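Local coordinates for glycosyl hydrolase family 2, TIM barrel domain protein (Faecalibacterium prausnitzii A2-165, PDB 6ED2) that probably hydrolyses beta-glucuronides as a gut bacterial beta-glucuronidase of glycosyl hydrolase family 2, at residues V230-N233 and P237-V240; A418-M423 and R461-Q466; L438-Q443 and F533-T538. One frame throughout, in Å; residues are numbered along the deposited sequence.

Contact 1. Residues V230-N233 and P237-V240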
# COMPACT_ATOMS: atom_id res chain seq x y z
N VAL A 230 24.77 48.36 -13.76
CA VAL A 230 23.49 48.34 -14.47
C VAL A 230 23.77 48.44 -15.96
O VAL A 230 24.53 49.31 -16.39
CB VAL A 230 22.57 49.49 -14.02
CG1 VAL A 230 21.26 49.48 -14.84
CG2 VAL A 230 22.31 49.41 -12.55
N SER A 231 23.13 47.59 -16.75
CA SER A 231 23.20 47.66 -18.20
C SER A 231 21.86 48.14 -18.76
O SER A 231 20.83 47.49 -18.54
CB SER A 231 23.56 46.30 -18.79
OG SER A 231 24.83 45.87 -18.30
N THR A 232 21.86 49.26 -19.47
CA THR A 232 20.71 49.73 -20.23
C THR A 232 21.05 49.72 -21.71
O THR A 232 22.22 49.64 -22.09
CB THR A 232 20.28 51.13 -19.81
OG1 THR A 232 21.01 52.12 -20.57
CG2 THR A 232 20.51 51.34 -18.35
N ASN A 233 20.01 49.76 -22.56
CA ASN A 233 20.18 49.88 -24.00
C ASN A 233 20.16 51.33 -24.48
O ASN A 233 19.83 51.58 -25.65
CB ASN A 233 19.10 49.07 -24.74
CG ASN A 233 17.68 49.62 -24.48
OD1 ASN A 233 17.49 50.54 -23.68
ND2 ASN A 233 16.69 49.03 -25.14
N PRO A 237 20.81 58.71 -17.87
CA PRO A 237 21.43 58.38 -16.58
C PRO A 237 20.62 57.41 -15.74
O PRO A 237 19.39 57.30 -15.86
CB PRO A 237 21.53 59.75 -15.88
CG PRO A 237 20.49 60.60 -16.58
CD PRO A 237 20.54 60.15 -18.01
N VAL A 238 21.34 56.75 -14.83
CA VAL A 238 20.82 55.69 -13.98
C VAL A 238 20.99 56.09 -12.53
O VAL A 238 22.04 56.63 -12.16
CB VAL A 238 21.54 54.35 -14.26
CG1 VAL A 238 21.32 53.37 -13.10
CG2 VAL A 238 21.06 53.75 -15.57
N THR A 239 19.97 55.83 -11.71
CA THR A 239 20.12 55.88 -10.27
C THR A 239 19.69 54.55 -9.68
O THR A 239 18.88 53.83 -10.26
CB THR A 239 19.31 57.01 -9.62
OG1 THR A 239 17.93 56.64 -9.61
CG2 THR A 239 19.45 58.30 -10.40
N VAL A 240 20.27 54.21 -8.54
CA VAL A 240 19.98 52.96 -7.85
C VAL A 240 19.76 53.30 -6.39
O VAL A 240 20.54 54.05 -5.80
CB VAL A 240 21.13 51.94 -8.00
CG1 VAL A 240 20.76 50.64 -7.34
CG2 VAL A 240 21.47 51.72 -9.47
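V230 and T232 pack against V238 and V240 in a face-to-face contact between two beta sheets, where strand 223-232 ends and strand 238-244 begins. A short loop carries the chain from one layer to the other. The axes of strands 230-232 and 238-240 come within 9.3 Å at 146°, too far apart for backbone pairing, and no hydrogen bond joins the segments. Methyl groups make the contact instead, burying 134 Å² in total.

The centre is a valine pair meeting tip to tip, with V230 CG2 4.1 Å from V238 CG1. The same V230 methyl lies 3.9 Å from V240 CG2, but here the two side chains run past each other in opposite directions, so one branch of V230 serves both valines. V238 divides its branches differently. CG1 lies anti to the backbone N (chi1 162°) and faces V230, while CG2 meets T232 CG2 at 3.7 Å. T232 thus contributes its methyl to the apolar layer. Its hydroxyl has another task: OG1 bonds to the backbone N of G234 in the connecting loop.

S231 and T239 direct their side chains away from the interface, as the residues between inward-facing positions of a strand do. T239 belongs, with E241, to the site of a bound magnesium ion, which therefore lies next to this contact.

Such packing is the hallmark of a beta sandwich, consistent with the immunoglobulin-like domain of family 2 hydrolases. Strand 223-232 is the middle one of three, between 210-219 and 256-262; strand 238-244 lies between 247-253 and 275-283, and V230, T232 and V240 also touch I279, I281 and L277 of strand 275-283.

Contact 2. Residues A418-M423 and R461-Q466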
# COMPACT_ATOMS: atom_id res chain seq x y z
N ALA A 418 25.94 28.35 -23.88
CA ALA A 418 24.76 29.21 -23.91
C ALA A 418 23.89 29.00 -22.67
O ALA A 418 23.49 29.96 -22.01
CB ALA A 418 23.95 28.94 -25.18
N ALA A 419 23.59 27.74 -22.36
CA ALA A 419 22.83 27.42 -21.16
C ALA A 419 23.51 27.96 -19.91
O ALA A 419 22.86 28.57 -19.04
CB ALA A 419 22.63 25.91 -21.06
N LEU A 420 24.83 27.77 -19.81
CA LEU A 420 25.57 28.27 -18.65
C LEU A 420 25.49 29.79 -18.57
O LEU A 420 25.33 30.36 -17.48
CB LEU A 420 27.03 27.82 -18.74
CG LEU A 420 27.97 28.28 -17.63
CD1 LEU A 420 27.40 27.94 -16.25
CD2 LEU A 420 29.41 27.71 -17.81
N THR A 421 25.63 30.46 -19.71
CA THR A 421 25.58 31.91 -19.73
C THR A 421 24.22 32.40 -19.27
O THR A 421 24.12 33.30 -18.43
CB THR A 421 25.90 32.41 -21.15
OG1 THR A 421 27.23 31.99 -21.51
CG2 THR A 421 25.81 33.93 -21.23
N ASP A 422 23.16 31.81 -19.81
CA ASP A 422 21.80 32.21 -19.46
C ASP A 422 21.51 31.90 -18.00
O ASP A 422 20.92 32.72 -17.29
CB ASP A 422 20.81 31.53 -20.41
CG ASP A 422 20.80 32.19 -21.78
OD1 ASP A 422 21.33 33.31 -21.87
OD2 ASP A 422 20.31 31.60 -22.77
N MET A 423 21.95 30.74 -17.51
CA MET A 423 21.68 30.41 -16.12
C MET A 423 22.35 31.41 -15.18
O MET A 423 21.73 31.90 -14.23
CB MET A 423 22.14 28.99 -15.78
CG MET A 423 22.04 28.74 -14.28
SD MET A 423 22.57 27.11 -13.72
CE MET A 423 24.35 27.26 -13.95
N ARG A 461 33.64 31.15 -14.27
CA ARG A 461 34.36 32.15 -13.50
C ARG A 461 34.12 33.55 -14.06
O ARG A 461 33.80 34.48 -13.31
CB ARG A 461 35.85 31.81 -13.49
CG ARG A 461 36.76 32.89 -12.93
CD ARG A 461 38.16 32.34 -12.74
NE ARG A 461 38.29 31.57 -11.50
CZ ARG A 461 39.23 30.65 -11.29
NH1 ARG A 461 40.11 30.35 -12.23
NH2 ARG A 461 39.28 30.02 -10.11
N ARG A 462 34.25 33.71 -15.38
CA ARG A 462 34.11 35.03 -16.00
C ARG A 462 32.71 35.60 -15.81
O ARG A 462 32.55 36.81 -15.60
CB ARG A 462 34.40 34.96 -17.50
CG ARG A 462 35.81 34.67 -17.91
CD ARG A 462 35.79 34.40 -19.41
NE ARG A 462 37.11 34.10 -19.97
CZ ARG A 462 37.36 34.12 -21.27
NH1 ARG A 462 36.38 34.40 -22.13
NH2 ARG A 462 38.58 33.84 -21.73
N LEU A 463 31.67 34.76 -15.94
CA LEU A 463 30.30 35.27 -15.94
C LEU A 463 29.85 35.75 -14.56
O LEU A 463 28.97 36.60 -14.47
CB LEU A 463 29.33 34.19 -16.40
CG LEU A 463 29.35 33.79 -17.86
CD1 LEU A 463 28.62 32.47 -17.95
CD2 LEU A 463 28.68 34.88 -18.69
N ASP A 464 30.42 35.20 -13.49
CA ASP A 464 29.85 35.46 -12.18
C ASP A 464 30.59 36.60 -11.50
O ASP A 464 31.74 36.42 -11.08
CB ASP A 464 29.90 34.21 -11.31
CG ASP A 464 29.23 34.42 -9.96
OD1 ASP A 464 28.71 35.53 -9.73
OD2 ASP A 464 29.24 33.49 -9.13
N PRO A 465 29.96 37.77 -11.33
CA PRO A 465 30.64 38.85 -10.59
C PRO A 465 31.00 38.46 -9.18
O PRO A 465 31.91 39.06 -8.60
CB PRO A 465 29.59 39.99 -10.60
CG PRO A 465 28.57 39.60 -11.59
CD PRO A 465 28.57 38.10 -11.63
N GLN A 466 30.31 37.50 -8.59
CA GLN A 466 30.59 37.13 -7.21
C GLN A 466 31.59 35.99 -7.10
O GLN A 466 32.00 35.66 -5.98
CB GLN A 466 29.30 36.75 -6.48
CG GLN A 466 28.31 37.89 -6.38
CD GLN A 466 26.99 37.47 -5.74
OE1 GLN A 466 26.94 36.56 -4.91
NE2 GLN A 466 25.92 38.15 -6.12
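L463 reaches across from the last turn of helix 449-463 and crosses the side chain of T421, on helix 409-427, at about a right angle. Its two methyls share the work. CD1 presses against the helix backbone, 3.6 Å from T421 CA and 3.9 Å from L420 O, and it also lies beside T421 OG1. CD2 takes the other branch of the threonine, standing 3.9 Å from T421 CG2. The two methyls therefore lie side by side over one side of T421, a fit allowed by CG lying anti to the carbonyl carbon of L463 (chi1 -71°). L420 flanks the same place more loosely, its CG 4.3 Å from L463 CD1, and goes on to touch L456, L459 and A460 of the leucine's own helix.

The hydroxyl of T421 turns back on its own helix to bond to K417 O, which ties up its polar end while its methyl faces the leucine. Just beyond L463 the chain leaves helical geometry at D464. There D464 OD1 accepts from Q466 N at 2.8 Å, from well above the carboxylate plane, forming an Asx turn. The carboxylate also pairs with R468 and takes a bond from W436 NE1, so the helix exit is fastened by several polar contacts.

Across the two segments, by contrast, there is neither a hydrogen bond nor a salt bridge. This corner of the TIM-barrel domain's helical layer is joined by dispersion and by shielding of leucine methyls; the T421 hydroxyl is satisfied within its own helix, and the D464 carboxylate is held by partners that include residues outside the contact.

Contact 3. Residues L438-Q443 and F533-T538; sequences LLNEPQ and FTEYGT. With GOL (glycerol), chain B.
N440, E441 and E535 converge at the C-terminal ends of two barrel strands, E441 just after strand 433-440, and their polar groups meet largely through a glycerol molecule probably taken from the crystallisation liquor. No direct hydrogen bond links the segments: N440 OD1 stays 3.8 Å from E535 OE2, the amide and carboxylate planes only 20° apart as the side chains come from opposite directions.

The hydrogen bonds run to the glycerol. N440 ND2 donates to O1 at 3.2 Å in a fairly straight bond (161°), and glycerol O1 in turn donates to E535 OE2 at 2.7 Å. Glycerol O2 sits between the two glutamates, 2.5 Å from E535 OE1 and 2.7 Å from E441 OE2, within bonding distance of both. With CG anti to the backbone N (chi1 -177°), the amide of N440 is carried toward the glycerol.

Among charged groups, E441 OE2 and E535 OE1 stand 4.2 Å apart. R353 joins two of the residues, with a salt bridge to E535 OE2 and a hydrogen bond to N440 OD1, which also bonds to T473 OG1. Y497 OH meets E535 OE1, and N495 ND2 meets E441 OE2. Were E441 replaced by an alanine, N495 ND2 and glycerol O2 would probably lose this carboxylate partner, and a gap would be likely to open facing E535.

Two glutamates at the C-terminal ends of the fourth and seventh barrel strands, the first preceded by asparagine, are the signature of clan GH-A hydrolases. By that family pattern E441 is probably the acid/base and E535 the nucleophile, with glycerol hydroxyls standing where sugar hydroxyls might bind.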
# COMPACT_ATOMS: atom_id res chain seq x y z
N LEU A 438 28.20 22.42 -13.09
CA LEU A 438 28.33 22.61 -14.53
C LEU A 438 27.99 21.37 -15.34
O LEU A 438 27.73 21.49 -16.54
CB LEU A 438 29.75 23.07 -14.87
CG LEU A 438 30.11 24.56 -14.80
CD1 LEU A 438 29.56 25.26 -13.61
CD2 LEU A 438 31.62 24.75 -14.83
N LEU A 439 27.99 20.19 -14.71
CA LEU A 439 27.65 18.93 -15.36
C LEU A 439 27.16 17.98 -14.29
O LEU A 439 27.56 18.08 -13.12
CB LEU A 439 28.84 18.29 -16.10
CG LEU A 439 29.75 19.07 -17.05
CD1 LEU A 439 30.94 19.61 -16.30
CD2 LEU A 439 30.21 18.19 -18.21
N ASN A 440 26.26 17.07 -14.66
CA ASN A 440 25.83 15.99 -13.77
C ASN A 440 26.28 14.66 -14.36
O ASN A 440 25.79 14.25 -15.42
CB ASN A 440 24.32 15.97 -13.52
CG ASN A 440 23.92 14.87 -12.52
OD1 ASN A 440 24.11 15.00 -11.30
ND2 ASN A 440 23.38 13.77 -13.04
N GLU A 441 27.19 14.00 -13.67
CA GLU A 441 27.67 12.67 -14.04
C GLU A 441 28.14 12.58 -15.50
O GLU A 441 27.69 11.72 -16.25
CB GLU A 441 26.58 11.64 -13.78
CG GLU A 441 26.23 11.48 -12.32
CD GLU A 441 25.25 10.35 -12.08
OE1 GLU A 441 24.62 9.89 -13.05
OE2 GLU A 441 25.11 9.92 -10.92
N PRO A 442 29.07 13.44 -15.91
CA PRO A 442 29.67 13.27 -17.23
C PRO A 442 30.67 12.13 -17.19
O PRO A 442 31.19 11.77 -16.13
CB PRO A 442 30.37 14.61 -17.48
CG PRO A 442 30.76 15.06 -16.13
CD PRO A 442 29.71 14.54 -15.16
N GLN A 443 30.93 11.55 -18.36
CA GLN A 443 31.95 10.52 -18.47
C GLN A 443 33.33 11.20 -18.44
O GLN A 443 34.01 11.35 -19.45
CB GLN A 443 31.75 9.70 -19.75
CG GLN A 443 32.73 8.54 -19.94
CD GLN A 443 32.49 7.75 -21.23
OE1 GLN A 443 31.99 8.27 -22.23
NE2 GLN A 443 32.83 6.47 -21.20
N PHE A 533 28.56 15.32 -0.90
CA PHE A 533 27.81 14.30 -1.61
C PHE A 533 26.54 14.92 -2.17
O PHE A 533 25.79 15.59 -1.45
CB PHE A 533 27.52 13.11 -0.69
CG PHE A 533 28.75 12.30 -0.39
CD1 PHE A 533 29.09 11.22 -1.18
CD2 PHE A 533 29.60 12.67 0.65
CE1 PHE A 533 30.25 10.50 -0.93
CE2 PHE A 533 30.75 11.94 0.92
CZ PHE A 533 31.08 10.87 0.13
N THR A 534 26.35 14.76 -3.46
CA THR A 534 25.18 15.30 -4.12
C THR A 534 24.15 14.23 -4.47
O THR A 534 23.02 14.59 -4.84
CB THR A 534 25.58 16.07 -5.39
OG1 THR A 534 26.62 15.34 -6.06
CG2 THR A 534 26.09 17.46 -5.02
N GLU A 535 24.50 12.95 -4.38
CA GLU A 535 23.52 11.88 -4.47
C GLU A 535 23.97 10.71 -3.63
O GLU A 535 25.16 10.43 -3.50
CB GLU A 535 23.28 11.39 -5.90
CG GLU A 535 22.68 12.43 -6.80
CD GLU A 535 22.23 11.89 -8.11
OE1 GLU A 535 22.04 10.66 -8.21
OE2 GLU A 535 22.07 12.72 -9.04
N TYR A 536 22.97 10.01 -3.08
CA TYR A 536 23.06 8.75 -2.35
C TYR A 536 21.65 8.44 -1.85
O TYR A 536 20.81 9.34 -1.71
CB TYR A 536 24.07 8.80 -1.20
CG TYR A 536 23.73 9.72 -0.04
CD1 TYR A 536 23.30 9.19 1.18
CD2 TYR A 536 23.87 11.10 -0.14
CE1 TYR A 536 23.01 10.01 2.26
CE2 TYR A 536 23.60 11.93 0.95
CZ TYR A 536 23.17 11.38 2.14
OH TYR A 536 22.89 12.18 3.24
N GLY A 537 21.38 7.15 -1.63
CA GLY A 537 20.07 6.71 -1.22
C GLY A 537 19.65 5.37 -1.80
O GLY A 537 20.39 4.76 -2.58
N THR A 538 18.48 4.88 -1.41
CA THR A 538 17.97 3.62 -1.90
C THR A 538 16.50 3.79 -2.23
O THR A 538 15.79 4.57 -1.59
CB THR A 538 18.12 2.45 -0.89
OG1 THR A 538 17.18 2.60 0.19
CG2 THR A 538 19.53 2.35 -0.35
C1 GOL B . 20.85 10.47 -11.45
O1 GOL B . 21.89 11.45 -11.42
C2 GOL B . 21.39 9.07 -10.87
O2 GOL B . 22.61 9.18 -10.15
C3 GOL B . 21.50 8.06 -12.04
O3 GOL B . 21.77 6.81 -11.43

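The contacts run from the beta sandwich to the probable active site. Contact 1 and contact 2 have centres about 21 Å apart and nearest atoms about 10 Å apart; strand 210-219 spans the interval, bonded to S231 on one side and, through T215 O, to Q466 NE2 on the other. Contact 2 and contact 3 also lie about 21 Å apart between centres, but approach to about 4 Å at their nearest atoms. Strand 433-440 lies in the chain between helix 409-427 and helix 449-463, and L420 and L438 both pack on A460 of the latter. Contact 1, with its magnesium site, lies about 40 Å from contact 3 and its glycerol-bound glutamates, centre to centre, across the chain's middle.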